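PDB 3CP7: alkaline serine protease AL20 from Nesterenkonia abyssinica, which is a secreted, thermostable serine protease of the trypsin-like group that cleaves peptide bonds in proteins. Local coordinates for residues P7-V12 with N177-A182; Y125-Y130 with S185-G190. All coordinates share one frame; numbering follows the deposited sequence.

Overall arrangement
Both contacts concern the second barrel of this trypsin-like protease. Contact 1 joins the start of the first barrel to a loop of the second, and contact 2 lies within the second, between strand 124-129 and strand 183-191. Their centres are about 11 Å apart, and they touch: Gly178 N lies 3.0 Å from Ser126 OG, probably as a hydrogen bond, while Thr179 CG2 packs 3.4 Å from Tyr128 CZ. The segments alternate along the chain. Contact 2 is the one close to the likely catalytic site: the side chain of Asn187 lies near, without touching, the presumed triad of Ser169, His41 and Asp91.

Contact 1 (P7-V12 with N177-A182); sequences PHIGKV and NGTGGA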
ATOM      1  N   PRO A   7     -19.282 -16.121 -11.538  1.00 10.37           N
ATOM      2  CA  PRO A   7     -19.190 -16.046 -10.080  1.00 10.59           C
ATOM      3  C   PRO A   7     -17.927 -15.381  -9.539  1.00  9.96           C
ATOM      4  O   PRO A   7     -17.862 -15.103  -8.346  1.00 10.78           O
ATOM      5  CB  PRO A   7     -19.241 -17.516  -9.646  1.00 11.07           C
ATOM      6  CG  PRO A   7     -18.702 -18.256 -10.819  1.00 10.86           C
ATOM      7  CD  PRO A   7     -19.204 -17.519 -12.016  1.00 10.69           C
ATOM      8  N   HIS A   8     -16.948 -15.131 -10.405  1.00  9.51           N
ATOM      9  CA  HIS A   8     -15.799 -14.327 -10.012  1.00  9.27           C
ATOM     10  C   HIS A   8     -16.197 -12.876  -9.743  1.00  9.26           C
ATOM     11  O   HIS A   8     -15.522 -12.199  -8.976  1.00  9.20           O
ATOM     12  CB  HIS A   8     -14.684 -14.405 -11.059  1.00  9.20           C
ATOM     13  CG  HIS A   8     -15.150 -14.233 -12.474  1.00  9.28           C
ATOM     14  ND1 HIS A   8     -15.149 -13.012 -13.115  1.00  8.67           N
ATOM     15  CD2 HIS A   8     -15.616 -15.128 -13.380  1.00  9.95           C
ATOM     16  CE1 HIS A   8     -15.590 -13.163 -14.354  1.00 10.01           C
ATOM     17  NE2 HIS A   8     -15.873 -14.443 -14.542  1.00 11.15           N
ATOM     18  N   ILE A   9     -17.286 -12.412 -10.360  1.00  9.24           N
ATOM     19  CA  ILE A   9     -17.788 -11.051 -10.100  1.00  8.94           C
ATOM     20  C   ILE A   9     -18.693 -11.103  -8.866  1.00  9.33           C
ATOM     21  O   ILE A   9     -19.485 -12.039  -8.718  1.00  9.07           O
ATOM     22  CB  ILE A   9     -18.591 -10.478 -11.292  1.00  8.95           C
ATOM     23  CG1 ILE A   9     -17.870 -10.729 -12.620  1.00  9.59           C
ATOM     24  CG2 ILE A   9     -18.817  -8.981 -11.074  1.00  9.45           C
ATOM     25  CD1 ILE A   9     -18.650 -10.274 -13.848  1.00  8.82           C
ATOM     26  N   GLY A  10     -18.604 -10.106  -7.994  1.00  8.79           N
ATOM     27  CA  GLY A  10     -19.414 -10.133  -6.783  1.00  9.09           C
ATOM     28  C   GLY A  10     -19.697  -8.762  -6.227  1.00  8.58           C
ATOM     29  O   GLY A  10     -19.162  -7.756  -6.713  1.00  8.48           O
ATOM     30  N   LYS A  11     -20.536  -8.745  -5.191  1.00  9.02           N
ATOM     31  CA  LYS A  11     -20.972  -7.515  -4.541  1.00  9.19           C
ATOM     32  C   LYS A  11     -20.098  -7.292  -3.307  1.00  9.34           C
ATOM     33  O   LYS A  11     -19.648  -8.265  -2.684  1.00  9.86           O
ATOM     34  CB  LYS A  11     -22.451  -7.627  -4.161  1.00  9.39           C
ATOM     35  CG  LYS A  11     -23.056  -6.373  -3.546  1.00  8.50           C
ATOM     36  CD  LYS A  11     -24.520  -6.598  -3.263  1.00  9.73           C
ATOM     37  CE  LYS A  11     -25.170  -5.397  -2.610  1.00  9.91           C
ATOM     38  NZ  LYS A  11     -25.452  -4.283  -3.549  1.00  9.74           N
ATOM     39  N   VAL A  12     -19.845  -6.023  -2.976  1.00  8.76           N
ATOM     40  CA  VAL A  12     -19.038  -5.660  -1.814  1.00  9.54           C
ATOM     41  C   VAL A  12     -19.917  -4.891  -0.823  1.00  9.71           C
ATOM     42  O   VAL A  12     -20.723  -4.049  -1.233  1.00  9.75           O
ATOM     43  CB  VAL A  12     -17.833  -4.781  -2.239  1.00  9.34           C
ATOM     44  CG1 VAL A  12     -17.162  -4.157  -1.039  1.00  9.61           C
ATOM     45  CG2 VAL A  12     -16.815  -5.602  -3.020  1.00  9.31           C
ATOM     46  N   ASN A 177     -15.944  -8.654 -25.447  1.00 13.07           N
ATOM     47  CA  ASN A 177     -17.368  -8.818 -25.153  1.00 13.97           C
ATOM     48  C   ASN A 177     -17.599  -9.945 -24.160  1.00 13.31           C
ATOM     49  O   ASN A 177     -17.132 -11.074 -24.349  1.00 13.94           O
ATOM     50  CB  ASN A 177     -18.226  -8.987 -26.434  1.00 15.58           C
ATOM     51  CG  ASN A 177     -19.545  -8.149 -26.385  1.00 18.96           C
ATOM     52  OD1 ASN A 177     -20.482  -8.467 -25.652  1.00 24.06           O
ATOM     53  ND2 ASN A 177     -19.590  -7.069 -27.155  1.00 21.10           N
ATOM     54  N   GLY A 178     -18.301  -9.617 -23.081  1.00 12.46           N
ATOM     55  CA  GLY A 178     -18.667 -10.596 -22.071  1.00 12.31           C
ATOM     56  C   GLY A 178     -17.786 -10.583 -20.832  1.00 11.65           C
ATOM     57  O   GLY A 178     -16.911  -9.723 -20.674  1.00 11.25           O
ATOM     58  N   THR A 179     -18.016 -11.558 -19.962  1.00 11.73           N
ATOM     59  CA  THR A 179     -17.343 -11.627 -18.664  1.00 11.52           C
ATOM     60  C   THR A 179     -16.027 -12.407 -18.663  1.00 11.78           C
ATOM     61  O   THR A 179     -15.362 -12.486 -17.630  1.00 11.69           O
ATOM     62  CB  THR A 179     -18.261 -12.263 -17.611  1.00 11.48           C
ATOM     63  OG1 THR A 179     -18.622 -13.582 -18.038  1.00 12.03           O
ATOM     64  CG2 THR A 179     -19.526 -11.442 -17.431  1.00 11.71           C
ATOM     65  N   GLY A 180     -15.637 -12.949 -19.814  1.00 12.14           N
ATOM     66  CA  GLY A 180     -14.517 -13.894 -19.869  1.00 12.46           C
ATOM     67  C   GLY A 180     -13.145 -13.341 -20.211  1.00 12.70           C
ATOM     68  O   GLY A 180     -12.145 -14.044 -20.072  1.00 14.18           O
ATOM     69  N   GLY A 181     -13.089 -12.088 -20.662  1.00 12.73           N
ATOM     70  CA  GLY A 181     -11.824 -11.464 -21.047  1.00 11.85           C
ATOM     71  C   GLY A 181     -10.951 -11.068 -19.864  1.00 11.18           C
ATOM     72  O   GLY A 181     -11.340 -11.231 -18.701  1.00 11.40           O
ATOM     73  N   ALA A 182      -9.762 -10.554 -20.162  1.00 10.45           N
ATOM     74  CA  ALA A 182      -8.856 -10.077 -19.119  1.00 10.09           C
ATOM     75  C   ALA A 182      -9.392  -8.785 -18.513  1.00  9.64           C
ATOM     76  O   ALA A 182      -9.853  -7.893 -19.234  1.00  9.81           O
ATOM     77  CB  ALA A 182      -7.448  -9.857 -19.678  1.00 10.39           C
TER
HETATM   78  O   HOH W   1     -17.129 -15.489 -16.821  1.00 14.30           O
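A chi1 of 46° swings the His8 ring toward Thr179, while the threonine's own chi1 of 59° points OG1 at a water the two residues share and leaves CG2, anti to the carbonyl carbon, for Ile9. The two segments belong to different halves of the trypsin-like double barrel. Segment 7-12 leads into the first strand of the N-terminal barrel, and segment 177-182 lies in the loop between strands 172-175 and 183-191 of the C-terminal one.

The imidazole comes edge-first, CE1 leading. Its CE1 is 3.4 Å from Thr179 O, which lies near the ring plane, with NE2 a little farther from the same oxygen at 3.7 Å. No direct hydrogen bond crosses here; the water supplies the polar link. Lying in the plane of the ring, it is 2.8 Å from His8 NE2 and 2.7 Å from Thr179 OG1. On the other side-chain nitrogen, ND1 is hydrogen-bonded to Asn26 OD1 of strand 19-27, so both nitrogens have partners and the ring's rotation is restrained.

The apolar half of the contact belongs to Ile9. Its chain runs extended to the tip (chi2 176°) and approaches the threonine obliquely. Ile9 also rests on Tyr128 of strand 124-129 at the barrel interface. There the methyl carbons Ile9 CD1 and Thr179 CG2 stand 3.9 Å apart.

Contact 2 (Y125-Y130 with S185-G190); sequences YSAYGY and STNSYG
The flat carboxamide of Asn187 reaches segment 125-130 with its two polar ends, and nothing from that strand lies over either face. ND2 is 3.0 Å from Tyr128 O, but the bond is weak, only 120° at the hydrogen: the oxygen lies close to the extension of the CG-ND2 bond (about 147° at ND2), between the two N-H directions. At the other end, OD1 lies 3.7 Å from the methyl CB of Ala127, a van der Waals approach. With CG beside its backbone N (chi1 -61°), Asn187 turns this group toward the strand.

Partners outside the two segments hold the buried amide: its strongest, Trp173 NE1, donates to OD1, and ND2 also donates to Ser168 O, just before the presumed nucleophile Ser169. Asn187 thus links the Ser168 backbone, if only weakly, to strand 124-129. Its neighbour Ser188 bonds Asp91 of the presumed triad through OG, consistent with the serine that bonds the triad aspartate in chymotrypsin-like proteases.

The two strands are not sheet neighbours. Strand 172-175 runs between 124-129 and 183-191 in the antiparallel sheet, and its Trp173 touches both Ala127 and Ser185, while strand 142-150 flanks 124-129 on its other side.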
ATOM      1  N   TYR A 125     -14.727  -2.542 -24.195  1.00  9.85           N
ATOM      2  CA  TYR A 125     -14.897  -3.152 -22.887  1.00  9.97           C
ATOM      3  C   TYR A 125     -16.312  -3.604 -22.620  1.00 10.11           C
ATOM      4  O   TYR A 125     -17.279  -3.036 -23.143  1.00 10.47           O
ATOM      5  CB  TYR A 125     -14.545  -2.146 -21.781  1.00  9.48           C
ATOM      6  CG  TYR A 125     -13.078  -1.816 -21.678  1.00  8.66           C
ATOM      7  CD1 TYR A 125     -12.558  -0.675 -22.290  1.00  8.68           C
ATOM      8  CD2 TYR A 125     -12.200  -2.654 -20.979  1.00  8.79           C
ATOM      9  CE1 TYR A 125     -11.207  -0.362 -22.198  1.00  8.95           C
ATOM     10  CE2 TYR A 125     -10.843  -2.351 -20.882  1.00  9.40           C
ATOM     11  CZ  TYR A 125     -10.351  -1.200 -21.508  1.00  8.84           C
ATOM     12  OH  TYR A 125      -9.026  -0.866 -21.429  1.00  9.52           O
ATOM     13  N   SER A 126     -16.409  -4.613 -21.757  1.00 10.02           N
ATOM     14  CA  SER A 126     -17.630  -4.988 -21.077  1.00  9.26           C
ATOM     15  C   SER A 126     -17.393  -4.777 -19.582  1.00  9.72           C
ATOM     16  O   SER A 126     -16.488  -5.394 -19.000  1.00  9.65           O
ATOM     17  CB  SER A 126     -17.944  -6.459 -21.350  1.00  9.61           C
ATOM     18  OG  SER A 126     -18.142  -6.667 -22.738  1.00  9.87           O
ATOM     19  N   ALA A 127     -18.171  -3.880 -18.982  1.00  8.88           N
ATOM     20  CA  ALA A 127     -18.023  -3.532 -17.560  1.00  9.05           C
ATOM     21  C   ALA A 127     -19.218  -4.051 -16.780  1.00  9.05           C
ATOM     22  O   ALA A 127     -20.340  -4.041 -17.281  1.00  9.18           O
ATOM     23  CB  ALA A 127     -17.892  -2.030 -17.390  1.00  9.47           C
ATOM     24  N   TYR A 128     -18.978  -4.504 -15.554  1.00  9.08           N
ATOM     25  CA  TYR A 128     -20.004  -5.161 -14.746  1.00  8.41           C
ATOM     26  C   TYR A 128     -20.048  -4.582 -13.352  1.00  8.26           C
ATOM     27  O   TYR A 128     -19.039  -4.087 -12.846  1.00  7.85           O
ATOM     28  CB  TYR A 128     -19.746  -6.678 -14.687  1.00  9.09           C
ATOM     29  CG  TYR A 128     -19.935  -7.306 -16.038  1.00  9.15           C
ATOM     30  CD1 TYR A 128     -18.903  -7.309 -16.971  1.00 10.27           C
ATOM     31  CD2 TYR A 128     -21.159  -7.868 -16.400  1.00 10.17           C
ATOM     32  CE1 TYR A 128     -19.080  -7.852 -18.241  1.00  8.84           C
ATOM     33  CE2 TYR A 128     -21.344  -8.420 -17.670  1.00 12.02           C
ATOM     34  CZ  TYR A 128     -20.309  -8.391 -18.578  1.00  9.75           C
ATOM     35  OH  TYR A 128     -20.460  -8.930 -19.833  1.00 12.17           O
ATOM     36  N   GLY A 129     -21.206  -4.662 -12.714  1.00  8.45           N
ATOM     37  CA  GLY A 129     -21.292  -4.263 -11.322  1.00  9.11           C
ATOM     38  C   GLY A 129     -22.663  -4.476 -10.739  1.00  9.21           C
ATOM     39  O   GLY A 129     -23.577  -4.965 -11.431  1.00  9.65           O
ATOM     40  N   TYR A 130     -22.795  -4.103  -9.470  1.00  9.50           N
ATOM     41  CA  TYR A 130     -24.035  -4.193  -8.717  1.00 10.01           C
ATOM     42  C   TYR A 130     -24.551  -2.793  -8.367  1.00  9.91           C
ATOM     43  O   TYR A 130     -24.502  -2.383  -7.202  1.00  9.49           O
ATOM     44  CB  TYR A 130     -23.826  -5.026  -7.458  1.00  9.96           C
ATOM     45  CG  TYR A 130     -23.693  -6.501  -7.746  1.00  9.75           C
ATOM     46  CD1 TYR A 130     -22.461  -7.059  -8.113  1.00  9.62           C
ATOM     47  CD2 TYR A 130     -24.804  -7.336  -7.681  1.00 10.02           C
ATOM     48  CE1 TYR A 130     -22.337  -8.410  -8.389  1.00 11.12           C
ATOM     49  CE2 TYR A 130     -24.693  -8.696  -7.960  1.00 10.80           C
ATOM     50  CZ  TYR A 130     -23.455  -9.227  -8.304  1.00 10.79           C
ATOM     51  OH  TYR A 130     -23.328 -10.570  -8.574  1.00 11.92           O
ATOM     52  N   SER A 185      -9.555  -2.674 -16.168  1.00  7.51           N
ATOM     53  CA  SER A 185      -9.850  -1.471 -15.384  1.00  7.61           C
ATOM     54  C   SER A 185     -10.942  -1.827 -14.388  1.00  7.38           C
ATOM     55  O   SER A 185     -11.287  -3.016 -14.205  1.00  7.39           O
ATOM     56  CB  SER A 185     -10.238  -0.264 -16.262  1.00  7.64           C
ATOM     57  OG  SER A 185     -10.312   0.918 -15.474  1.00  7.93           O
ATOM     58  N   THR A 186     -11.482  -0.796 -13.757  1.00  7.99           N
ATOM     59  CA  THR A 186     -12.480  -0.948 -12.735  1.00  8.50           C
ATOM     60  C   THR A 186     -13.432   0.262 -12.861  1.00  8.04           C
ATOM     61  O   THR A 186     -12.996   1.350 -13.278  1.00  7.95           O
ATOM     62  CB  THR A 186     -11.628  -1.013 -11.448  1.00 10.72           C
ATOM     63  OG1 THR A 186     -11.503  -2.334 -10.872  1.00 12.14           O
ATOM     64  CG2 THR A 186     -11.508   0.266 -10.577  1.00 11.27           C
ATOM     65  N   ASN A 187     -14.719   0.074 -12.559  1.00  7.51           N
ATOM     66  CA  ASN A 187     -15.631   1.220 -12.468  1.00  7.66           C
ATOM     67  C   ASN A 187     -15.174   2.141 -11.358  1.00  8.08           C
ATOM     68  O   ASN A 187     -15.055   1.701 -10.218  1.00  8.12           O
ATOM     69  CB  ASN A 187     -17.063   0.783 -12.147  1.00  7.83           C
ATOM     70  CG  ASN A 187     -17.656  -0.134 -13.207  1.00  8.16           C
ATOM     71  OD1 ASN A 187     -17.434   0.045 -14.410  1.00  8.15           O
ATOM     72  ND2 ASN A 187     -18.418  -1.134 -12.758  1.00  9.28           N
ATOM     73  N   SER A 188     -14.944   3.414 -11.666  1.00  7.49           N
ATOM     74  CA  SER A 188     -14.448   4.342 -10.656  1.00  7.91           C
ATOM     75  C   SER A 188     -15.344   5.553 -10.367  1.00  7.73           C
ATOM     76  O   SER A 188     -15.673   5.802  -9.203  1.00  8.01           O
ATOM     77  CB  SER A 188     -13.021   4.779 -10.998  1.00  7.82           C
ATOM     78  OG  SER A 188     -12.610   5.896 -10.224  1.00  7.71           O
ATOM     79  N   TYR A 189     -15.746   6.294 -11.398  1.00  8.16           N
ATOM     80  CA  TYR A 189     -16.489   7.521 -11.160  1.00  8.19           C
ATOM     81  C   TYR A 189     -17.172   8.011 -12.418  1.00  8.68           C
ATOM     82  O   TYR A 189     -16.873   7.546 -13.518  1.00  8.69           O
ATOM     83  CB  TYR A 189     -15.542   8.611 -10.617  1.00  8.50           C
ATOM     84  CG  TYR A 189     -14.587   9.167 -11.645  1.00  8.50           C
ATOM     85  CD1 TYR A 189     -13.328   8.604 -11.839  1.00  7.96           C
ATOM     86  CD2 TYR A 189     -14.936  10.277 -12.418  1.00  8.40           C
ATOM     87  CE1 TYR A 189     -12.444   9.113 -12.790  1.00  8.39           C
ATOM     88  CE2 TYR A 189     -14.078  10.790 -13.376  1.00  8.34           C
ATOM     89  CZ  TYR A 189     -12.818  10.218 -13.546  1.00  7.98           C
ATOM     90  OH  TYR A 189     -11.936  10.705 -14.493  1.00  8.99           O
ATOM     91  N   GLY A 190     -18.107   8.944 -12.236  1.00  9.00           N
ATOM     92  CA  GLY A 190     -18.605   9.758 -13.347  1.00  8.99           C
ATOM     93  C   GLY A 190     -18.437  11.229 -13.017  1.00  9.11           C
ATOM     94  O   GLY A 190     -17.963  11.589 -11.925  1.00  9.03           O
TER